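Local coordinates for glycosyltransferase-stabilizing protein Gtf2 (Streptococcus gordonii, PDB 5E9T) that partners GtfA in a heterotetramer that attaches the first GlcNAc, from UDP-GlcNAc, to the serine-rich repeat adhesin GspB, for which it serves as substrate-binding protein, at residues Q3-Y7 against L199-V205; L191-L195 against S443-G447; S206-R212 against Q240-Q244. All coordinates share one frame; numbering follows the deposited sequence.

Interaction 1: Q3-Y7 against L199-V205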
loop_
_atom_site.group_PDB
_atom_site.type_symbol
_atom_site.label_atom_id
_atom_site.label_comp_id
_atom_site.label_asym_id
_atom_site.label_seq_id
_atom_site.Cartn_x
_atom_site.Cartn_y
_atom_site.Cartn_z
ATOM N N GLN B 3 43.195 -25.705 -1.781
ATOM C CA GLN B 3 43.132 -24.262 -1.608
ATOM C C GLN B 3 41.756 -23.901 -1.082
ATOM O O GLN B 3 40.739 -24.281 -1.669
ATOM C CB GLN B 3 43.392 -23.504 -2.906
ATOM C CG GLN B 3 44.611 -23.919 -3.660
ATOM C CD GLN B 3 44.407 -23.756 -5.139
ATOM O OE1 GLN B 3 43.336 -24.064 -5.659
ATOM N NE2 GLN B 3 45.424 -23.270 -5.832
ATOM N N LEU B 4 41.730 -23.170 0.019
ATOM C CA LEU B 4 40.487 -22.818 0.684
ATOM C C LEU B 4 40.393 -21.303 0.740
ATOM O O LEU B 4 41.112 -20.661 1.510
ATOM C CB LEU B 4 40.465 -23.426 2.073
ATOM C CG LEU B 4 39.214 -23.277 2.901
ATOM C CD1 LEU B 4 38.180 -24.297 2.491
ATOM C CD2 LEU B 4 39.688 -23.546 4.242
ATOM N N PHE B 5 39.489 -20.729 -0.041
ATOM C CA PHE B 5 39.370 -19.284 -0.132
ATOM C C PHE B 5 38.058 -18.838 0.494
ATOM O O PHE B 5 37.003 -19.421 0.220
ATOM C CB PHE B 5 39.469 -18.811 -1.583
ATOM C CG PHE B 5 40.719 -19.273 -2.288
ATOM C CD1 PHE B 5 41.964 -18.792 -1.914
ATOM C CD2 PHE B 5 40.643 -20.175 -3.336
ATOM C CE1 PHE B 5 43.110 -19.216 -2.564
ATOM C CE2 PHE B 5 41.786 -20.596 -3.990
ATOM C CZ PHE B 5 43.020 -20.116 -3.603
ATOM N N ASP B 6 38.133 -17.820 1.352
ATOM C CA ASP B 6 36.927 -17.242 1.933
ATOM C C ASP B 6 35.963 -16.797 0.842
ATOM O O ASP B 6 34.840 -17.303 0.738
ATOM C CB ASP B 6 37.289 -16.077 2.852
ATOM C CG ASP B 6 37.791 -16.543 4.201
ATOM O OD1 ASP B 6 36.966 -17.043 4.994
ATOM O OD2 ASP B 6 39.004 -16.409 4.470
ATOM N N TYR B 7 36.393 -15.859 0.009
ATOM C CA TYR B 7 35.566 -15.307 -1.047
ATOM C C TYR B 7 36.135 -15.663 -2.408
ATOM O O TYR B 7 37.316 -15.987 -2.552
ATOM C CB TYR B 7 35.469 -13.787 -0.926
ATOM C CG TYR B 7 34.914 -13.348 0.393
ATOM C CD1 TYR B 7 33.730 -13.885 0.873
ATOM C CD2 TYR B 7 35.578 -12.415 1.173
ATOM C CE1 TYR B 7 33.214 -13.495 2.083
ATOM C CE2 TYR B 7 35.070 -12.019 2.388
ATOM C CZ TYR B 7 33.887 -12.562 2.838
ATOM O OH TYR B 7 33.370 -12.175 4.050
ATOM N N LEU B 199 42.121 -14.300 6.864
ATOM C CA LEU B 199 42.112 -14.548 8.301
ATOM C C LEU B 199 40.715 -14.829 8.842
ATOM O O LEU B 199 40.530 -14.896 10.062
ATOM C CB LEU B 199 42.754 -13.373 9.038
ATOM C CG LEU B 199 44.256 -13.325 8.746
ATOM C CD1 LEU B 199 44.952 -12.205 9.500
ATOM C CD2 LEU B 199 44.879 -14.672 9.079
ATOM N N ALA B 200 39.730 -14.960 7.959
ATOM C CA ALA B 200 38.381 -15.395 8.295
ATOM C C ALA B 200 38.348 -16.913 8.428
ATOM O O ALA B 200 39.379 -17.537 8.699
ATOM C CB ALA B 200 37.377 -14.912 7.248
ATOM N N TYR B 201 37.152 -17.497 8.310
ATOM C CA TYR B 201 36.950 -18.930 8.533
ATOM C C TYR B 201 38.001 -19.792 7.840
ATOM O O TYR B 201 38.420 -20.824 8.381
ATOM C CB TYR B 201 35.546 -19.305 8.063
ATOM C CG TYR B 201 34.536 -18.261 8.475
ATOM C CD1 TYR B 201 34.200 -18.091 9.811
ATOM C CD2 TYR B 201 33.951 -17.421 7.539
ATOM C CE1 TYR B 201 33.296 -17.130 10.201
ATOM C CE2 TYR B 201 33.043 -16.455 7.920
ATOM C CZ TYR B 201 32.720 -16.314 9.253
ATOM O OH TYR B 201 31.816 -15.354 9.641
ATOM N N SER B 202 38.432 -19.394 6.637
ATOM C CA SER B 202 39.461 -20.143 5.915
ATOM C C SER B 202 40.726 -20.289 6.738
ATOM O O SER B 202 41.547 -21.183 6.480
ATOM C CB SER B 202 39.825 -19.445 4.609
ATOM O OG SER B 202 40.726 -18.386 4.887
ATOM N N PHE B 203 40.974 -19.340 7.634
ATOM C CA PHE B 203 42.066 -19.548 8.558
ATOM C C PHE B 203 41.610 -20.416 9.725
ATOM O O PHE B 203 42.229 -21.441 10.038
ATOM C CB PHE B 203 42.615 -18.205 9.017
ATOM C CG PHE B 203 43.472 -18.310 10.214
ATOM C CD1 PHE B 203 44.297 -19.417 10.436
ATOM C CD2 PHE B 203 43.425 -17.328 11.148
ATOM C CE1 PHE B 203 45.045 -19.500 11.575
ATOM C CE2 PHE B 203 44.157 -17.417 12.249
ATOM C CZ PHE B 203 44.977 -18.483 12.476
ATOM N N LEU B 204 40.490 -20.051 10.347
ATOM C CA LEU B 204 40.045 -20.774 11.532
ATOM C C LEU B 204 39.809 -22.262 11.268
ATOM O O LEU B 204 39.803 -23.054 12.215
ATOM C CB LEU B 204 38.779 -20.132 12.099
ATOM C CG LEU B 204 38.852 -18.624 12.352
ATOM C CD1 LEU B 204 37.471 -18.019 12.243
ATOM C CD2 LEU B 204 39.459 -18.304 13.710
ATOM N N VAL B 205 39.636 -22.678 10.016
ATOM C CA VAL B 205 39.673 -24.113 9.743
ATOM C C VAL B 205 41.075 -24.659 10.012
ATOM O O VAL B 205 41.243 -25.788 10.495
ATOM C CB VAL B 205 39.230 -24.391 8.299
ATOM C CG1 VAL B 205 37.709 -24.106 8.131
ATOM C CG2 VAL B 205 40.103 -23.600 7.380
#

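Interaction 2: L191-L195 against S443-G447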
loop_
_atom_site.group_PDB
_atom_site.type_symbol
_atom_site.label_atom_id
_atom_site.label_comp_id
_atom_site.label_asym_id
_atom_site.label_seq_id
_atom_site.Cartn_x
_atom_site.Cartn_y
_atom_site.Cartn_z
ATOM N N LEU B 191 44.607 -33.355 3.193
ATOM C CA LEU B 191 44.876 -32.168 3.991
ATOM C C LEU B 191 46.370 -31.885 4.212
ATOM O O LEU B 191 46.703 -31.229 5.204
ATOM C CB LEU B 191 44.108 -32.240 5.314
ATOM C CG LEU B 191 42.624 -31.885 5.082
ATOM C CD1 LEU B 191 41.719 -32.268 6.251
ATOM C CD2 LEU B 191 42.451 -30.405 4.735
ATOM N N ASP B 192 47.277 -32.434 3.377
ATOM C CA ASP B 192 48.714 -32.136 3.504
ATOM C C ASP B 192 48.929 -30.683 3.813
ATOM O O ASP B 192 49.683 -30.318 4.725
ATOM C CB ASP B 192 49.503 -32.346 2.198
ATOM C CG ASP B 192 49.189 -33.618 1.481
ATOM O OD1 ASP B 192 49.636 -33.750 0.342
ATOM O OD2 ASP B 192 48.547 -34.487 2.044
ATOM N N HIS B 193 48.288 -29.849 3.007
ATOM C CA HIS B 193 48.569 -28.437 2.924
ATOM C C HIS B 193 47.251 -27.743 2.656
ATOM O O HIS B 193 46.458 -28.212 1.837
ATOM C CB HIS B 193 49.575 -28.157 1.807
ATOM C CG HIS B 193 50.939 -28.706 2.082
ATOM N ND1 HIS B 193 51.683 -28.320 3.176
ATOM C CD2 HIS B 193 51.689 -29.615 1.418
ATOM C CE1 HIS B 193 52.835 -28.964 3.171
ATOM N NE2 HIS B 193 52.865 -29.754 2.113
ATOM N N ILE B 194 47.019 -26.645 3.355
ATOM C CA ILE B 194 45.861 -25.805 3.125
ATOM C C ILE B 194 46.406 -24.441 2.740
ATOM O O ILE B 194 47.000 -23.749 3.572
ATOM C CB ILE B 194 44.962 -25.721 4.366
ATOM C CG1 ILE B 194 44.343 -27.089 4.678
ATOM C CG2 ILE B 194 43.889 -24.661 4.180
ATOM C CD1 ILE B 194 43.507 -27.108 5.939
ATOM N N LEU B 195 46.231 -24.047 1.488
ATOM C CA LEU B 195 46.581 -22.691 1.093
ATOM C C LEU B 195 45.306 -21.869 1.101
ATOM O O LEU B 195 44.318 -22.238 0.457
ATOM C CB LEU B 195 47.254 -22.644 -0.270
ATOM C CG LEU B 195 48.448 -23.565 -0.286
ATOM C CD1 LEU B 195 47.985 -24.517 -1.309
ATOM C CD2 LEU B 195 49.754 -22.932 -0.729
ATOM N N SER B 443 60.288 -25.403 -1.009
ATOM C CA SER B 443 60.864 -25.375 0.332
ATOM C C SER B 443 59.810 -25.558 1.417
ATOM O O SER B 443 60.162 -25.702 2.592
ATOM C CB SER B 443 61.604 -24.054 0.551
ATOM O OG SER B 443 61.667 -23.728 1.929
ATOM N N LEU B 444 58.534 -25.541 1.047
ATOM C CA LEU B 444 57.397 -25.666 1.947
ATOM C C LEU B 444 56.518 -26.786 1.430
ATOM O O LEU B 444 56.105 -27.672 2.183
ATOM C CB LEU B 444 56.618 -24.361 2.065
ATOM C CG LEU B 444 57.509 -23.219 2.544
ATOM C CD1 LEU B 444 57.712 -22.199 1.441
ATOM C CD2 LEU B 444 56.955 -22.579 3.808
ATOM N N LEU B 445 56.213 -26.740 0.140
ATOM C CA LEU B 445 55.136 -27.568 -0.362
ATOM C C LEU B 445 55.668 -28.978 -0.555
ATOM O O LEU B 445 55.958 -29.406 -1.668
ATOM C CB LEU B 445 54.678 -27.012 -1.704
ATOM C CG LEU B 445 53.452 -26.148 -1.644
ATOM C CD1 LEU B 445 52.453 -27.164 -1.359
ATOM C CD2 LEU B 445 53.609 -25.072 -0.594
ATOM N N GLY B 446 55.660 -29.752 0.532
ATOM C CA GLY B 446 55.924 -31.178 0.503
ATOM C C GLY B 446 54.744 -31.995 0.979
ATOM O O GLY B 446 53.913 -31.480 1.725
ATOM N N GLY B 447 54.730 -33.290 0.695
ATOM C CA GLY B 447 53.585 -34.105 1.047
ATOM C C GLY B 447 52.494 -33.995 0.001
ATOM O O GLY B 447 52.722 -33.460 -1.085
#

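Interaction 3: S206-R212 against Q240-Q244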
loop_
_atom_site.group_PDB
_atom_site.type_symbol
_atom_site.label_atom_id
_atom_site.label_comp_id
_atom_site.label_asym_id
_atom_site.label_seq_id
_atom_site.Cartn_x
_atom_site.Cartn_y
_atom_site.Cartn_z
ATOM N N SER B 206 42.107 -23.873 9.687
ATOM C CA SER B 206 43.464 -24.347 9.912
ATOM C C SER B 206 43.822 -24.268 11.385
ATOM O O SER B 206 44.308 -25.246 11.959
ATOM C CB SER B 206 44.471 -23.563 9.074
ATOM O OG SER B 206 45.727 -24.219 9.136
ATOM N N HIS B 207 43.569 -23.115 12.019
ATOM C CA HIS B 207 43.885 -22.948 13.438
ATOM C C HIS B 207 43.258 -24.035 14.305
ATOM O O HIS B 207 43.799 -24.373 15.364
ATOM C CB HIS B 207 43.428 -21.566 13.918
ATOM C CG HIS B 207 43.316 -21.449 15.407
ATOM N ND1 HIS B 207 42.234 -21.931 16.112
ATOM C CD2 HIS B 207 44.151 -20.907 16.325
ATOM C CE1 HIS B 207 42.408 -21.694 17.399
ATOM N NE2 HIS B 207 43.562 -21.072 17.556
ATOM N N SER B 208 42.123 -24.589 13.882
ATOM C CA SER B 208 41.408 -25.602 14.647
ATOM C C SER B 208 41.780 -27.030 14.262
ATOM O O SER B 208 41.244 -27.975 14.851
ATOM C CB SER B 208 39.899 -25.397 14.490
ATOM O OG SER B 208 39.551 -25.189 13.132
ATOM N N LEU B 209 42.648 -27.213 13.269
ATOM C CA LEU B 209 43.124 -28.532 12.869
ATOM C C LEU B 209 44.494 -28.890 13.442
ATOM O O LEU B 209 45.073 -29.899 13.026
ATOM C CB LEU B 209 43.128 -28.658 11.345
ATOM C CG LEU B 209 41.940 -29.478 10.825
ATOM C CD1 LEU B 209 41.873 -29.456 9.311
ATOM C CD2 LEU B 209 42.022 -30.909 11.338
ATOM N N THR B 210 45.040 -28.073 14.353
ATOM C CA THR B 210 46.393 -28.297 14.870
ATOM C C THR B 210 46.618 -29.735 15.329
ATOM O O THR B 210 47.736 -30.254 15.215
ATOM C CB THR B 210 46.680 -27.339 16.031
ATOM O OG1 THR B 210 46.407 -25.992 15.622
ATOM C CG2 THR B 210 48.142 -27.438 16.480
ATOM N N GLY B 211 45.579 -30.393 15.851
ATOM C CA GLY B 211 45.721 -31.784 16.259
ATOM C C GLY B 211 46.241 -32.677 15.149
ATOM O O GLY B 211 47.053 -33.573 15.388
ATOM N N ARG B 212 45.768 -32.457 13.927
ATOM C CA ARG B 212 46.264 -33.178 12.764
ATOM C C ARG B 212 47.552 -32.537 12.242
ATOM O O ARG B 212 47.796 -31.340 12.427
ATOM C CB ARG B 212 45.182 -33.218 11.682
ATOM C CG ARG B 212 45.524 -34.055 10.470
ATOM C CD ARG B 212 46.030 -33.177 9.350
ATOM N NE ARG B 212 46.696 -33.947 8.309
ATOM C CZ ARG B 212 46.067 -34.758 7.471
ATOM N NH1 ARG B 212 46.752 -35.421 6.551
ATOM N NH2 ARG B 212 44.753 -34.907 7.554
ATOM N N GLN B 240 53.084 -23.718 17.147
ATOM C CA GLN B 240 52.515 -25.033 16.881
ATOM C C GLN B 240 51.473 -25.054 15.773
ATOM O O GLN B 240 51.083 -26.146 15.342
ATOM C CB GLN B 240 51.890 -25.611 18.156
ATOM C CG GLN B 240 52.869 -26.260 19.124
ATOM C CD GLN B 240 52.470 -26.042 20.554
ATOM O OE1 GLN B 240 51.460 -26.570 21.008
ATOM N NE2 GLN B 240 53.258 -25.262 21.282
ATOM N N LEU B 241 51.008 -23.898 15.303
ATOM C CA LEU B 241 49.865 -23.880 14.399
ATOM C C LEU B 241 50.238 -24.461 13.040
ATOM O O LEU B 241 51.397 -24.420 12.616
ATOM C CB LEU B 241 49.331 -22.457 14.242
ATOM C CG LEU B 241 48.715 -21.834 15.499
ATOM C CD1 LEU B 241 48.344 -20.382 15.250
ATOM C CD2 LEU B 241 47.501 -22.631 15.963
ATOM N N ARG B 242 49.236 -25.015 12.352
ATOM C CA ARG B 242 49.494 -25.657 11.068
ATOM C C ARG B 242 50.082 -24.683 10.059
ATOM O O ARG B 242 50.888 -25.077 9.213
ATOM C CB ARG B 242 48.215 -26.285 10.518
ATOM C CG ARG B 242 47.824 -27.584 11.194
ATOM C CD ARG B 242 46.599 -28.169 10.525
ATOM N NE ARG B 242 46.712 -28.123 9.071
ATOM C CZ ARG B 242 46.606 -29.185 8.280
ATOM N NH1 ARG B 242 46.368 -30.377 8.803
ATOM N NH2 ARG B 242 46.724 -29.053 6.965
ATOM N N THR B 243 49.722 -23.411 10.142
ATOM C CA THR B 243 50.231 -22.395 9.228
ATOM C C THR B 243 51.316 -21.599 9.943
ATOM O O THR B 243 51.039 -20.912 10.933
ATOM C CB THR B 243 49.097 -21.497 8.744
ATOM O OG1 THR B 243 48.813 -20.489 9.723
ATOM C CG2 THR B 243 47.881 -22.327 8.559
ATOM N N GLN B 244 52.566 -21.793 9.518
ATOM C CA GLN B 244 53.699 -20.968 9.928
ATOM C C GLN B 244 54.177 -19.990 8.852
ATOM O O GLN B 244 55.224 -19.356 9.032
ATOM C CB GLN B 244 54.845 -21.858 10.409
ATOM C CG GLN B 244 54.583 -22.418 11.803
ATOM C CD GLN B 244 55.001 -21.455 12.898
ATOM O OE1 GLN B 244 56.036 -20.803 12.798
ATOM N NE2 GLN B 244 54.179 -21.340 13.935
#

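Interaction 1: Q3-Y7 against L199-V205
D6, just past the end of strand 2-5, turns its carboxylate onto the first turn of helix 201-207 and holds S202 twice. The backbone amide of S202 gives a nearly straight hydrogen bond to D6 OD1 (N to OD1 3.2 Å, N-H...O 167°), arriving on the syn side but tilted out of the carboxylate plane. The hydroxyl supplies the second bond, from S202 OG to D6 OD2 at 2.7 Å, and it comes from above that plane. With both oxygens used by one residue, the carboxylate is fixed in its rotation. The S202 hydroxyl is placed for this by chi1 of 80°, which sets OG between its own N and carbonyl carbon.

Several other polar groups have partners. A200, at the N-cap position, has only a methyl group to offer, and its CB lies beside the D6 carboxylate. Its carbonyl instead starts the helix, as A200 O accepts both F203 N and L204 N. V205 N then bonds to Y201 O at 2.8 Å, continuing the ladder. The backbone N of D6 is bonded to the side chain of N197, and the hydroxyl of Y201 to R176.

Earlier along the strand, L4 O lies 3.6 Å from S202 CB. The side-chain ends of L4 and V205 point toward each other but are modelled too close, so their touch is doubtful; I180 of helix 176-186 packs against both. The positive end of the helix dipole would probably favour a charged D6. D6 thus grips a first-turn amide in capping fashion, within a Rossmann-like parallel sheet where helix 201-207 follows strand 194-196, the neighbour of strand 2-5.

Interaction 2: L191-L195 against S443-G447
The imidazole of H193 and the side chain of L445 cross obliquely, the nearest atoms being H193 CD2 and L445 CD1 at 3.8 Å. The ring's NE2 is also directed at the G446 carbonyl, but that approach is modelled too close and is doubtful. The histidine has CG beside its backbone N (chi1 -67°), which swings the ring out from the start of strand 194-196 toward the tail. The other ring nitrogen, ND1, is hydrogen-bonded to the backbone carbonyl of Q215, and this bond limits rotation of the imidazole. H193 CE1 also lies 3.7 Å from L444 O. That carbonyl accepts G446 N at 2.7 Å, closing an inverse gamma turn centred on L445.

The end of the L445 side chain comes nearer the strand. There L445 CD2 lies 4.4 Å from L195 CD2, a loose apolar touch extended by I217 and M1, which also pack on L445. At the other end, the approach of the D192 carboxylate to G447, the last residue, is likewise doubtful. The tail after helix 434-442 thus lays the extreme C-terminus against the start of strand 194-196 in the parallel sheet.

The chemistry is uneven: the leucine ends make a loose apolar contact beside the ring, while the firm polar bond of the imidazole goes to Q215. A proton on ND1 would be consistent with that bond.

Interaction 3: S206-R212 against Q240-Q244
Q240 and T210 meet where two successive crossovers of the Rossmann-like parallel sheet come together: 206-212 leads from helix 201-207 toward strand 216-219, and 240-244 enters the neighbouring strand 243-247. The backbone O of Q240 rests on the methyl of T210 (O to CG2 3.4 Å). Next, L241 brings its CD2 branch between two side chains, 3.6 Å from T210 OG1 and 3.8 Å from H207 CD2. The T210 hydroxyl itself is bonded to H207 O, from above the carbonyl plane, which ties the loop back to the helix end.

R242 is the main intruder. Its methylene chain passes over the loop, with CD 3.6 Å from L209 CB, then bends at chi3 (45°) to carry the guanidinium toward the sheet. There R242 NH2 forms a salt bridge with D216 and also bonds to L191 O. The guanidinium of R212 comes close, with the two planes turned 73° apart, although the spacing of the two arginines is modelled too tightly to be taken literally. The D216 carboxylate probably offsets much of the charge on R242.

D216 also receives the hydroxyl of S206, so a single acid serves both segments. T243 closes the contact beside buried S206, its methyl T243 CG2 sitting 3.7 Å from S206 CB.

All three contacts belong to one parallel sheet and the connections at its strand ends. Interaction 1 and interaction 2 have centres about 16 Å apart and meet where strands 2-5 and 194-196 run side by side, L4 N probably bonding to L195 O. Interaction 3 lies about 13 Å from interaction 1, continuing helix 201-207 into its following loop, and about 12 Å from interaction 2, which it meets through R242 and L191. Along the chain, interactions 1 and 2 alternate, while interaction 3 falls between the two halves of interaction 2. The N-terminal strand and the extreme C-terminus are thereby brought to the same domain, as in GT-B folds.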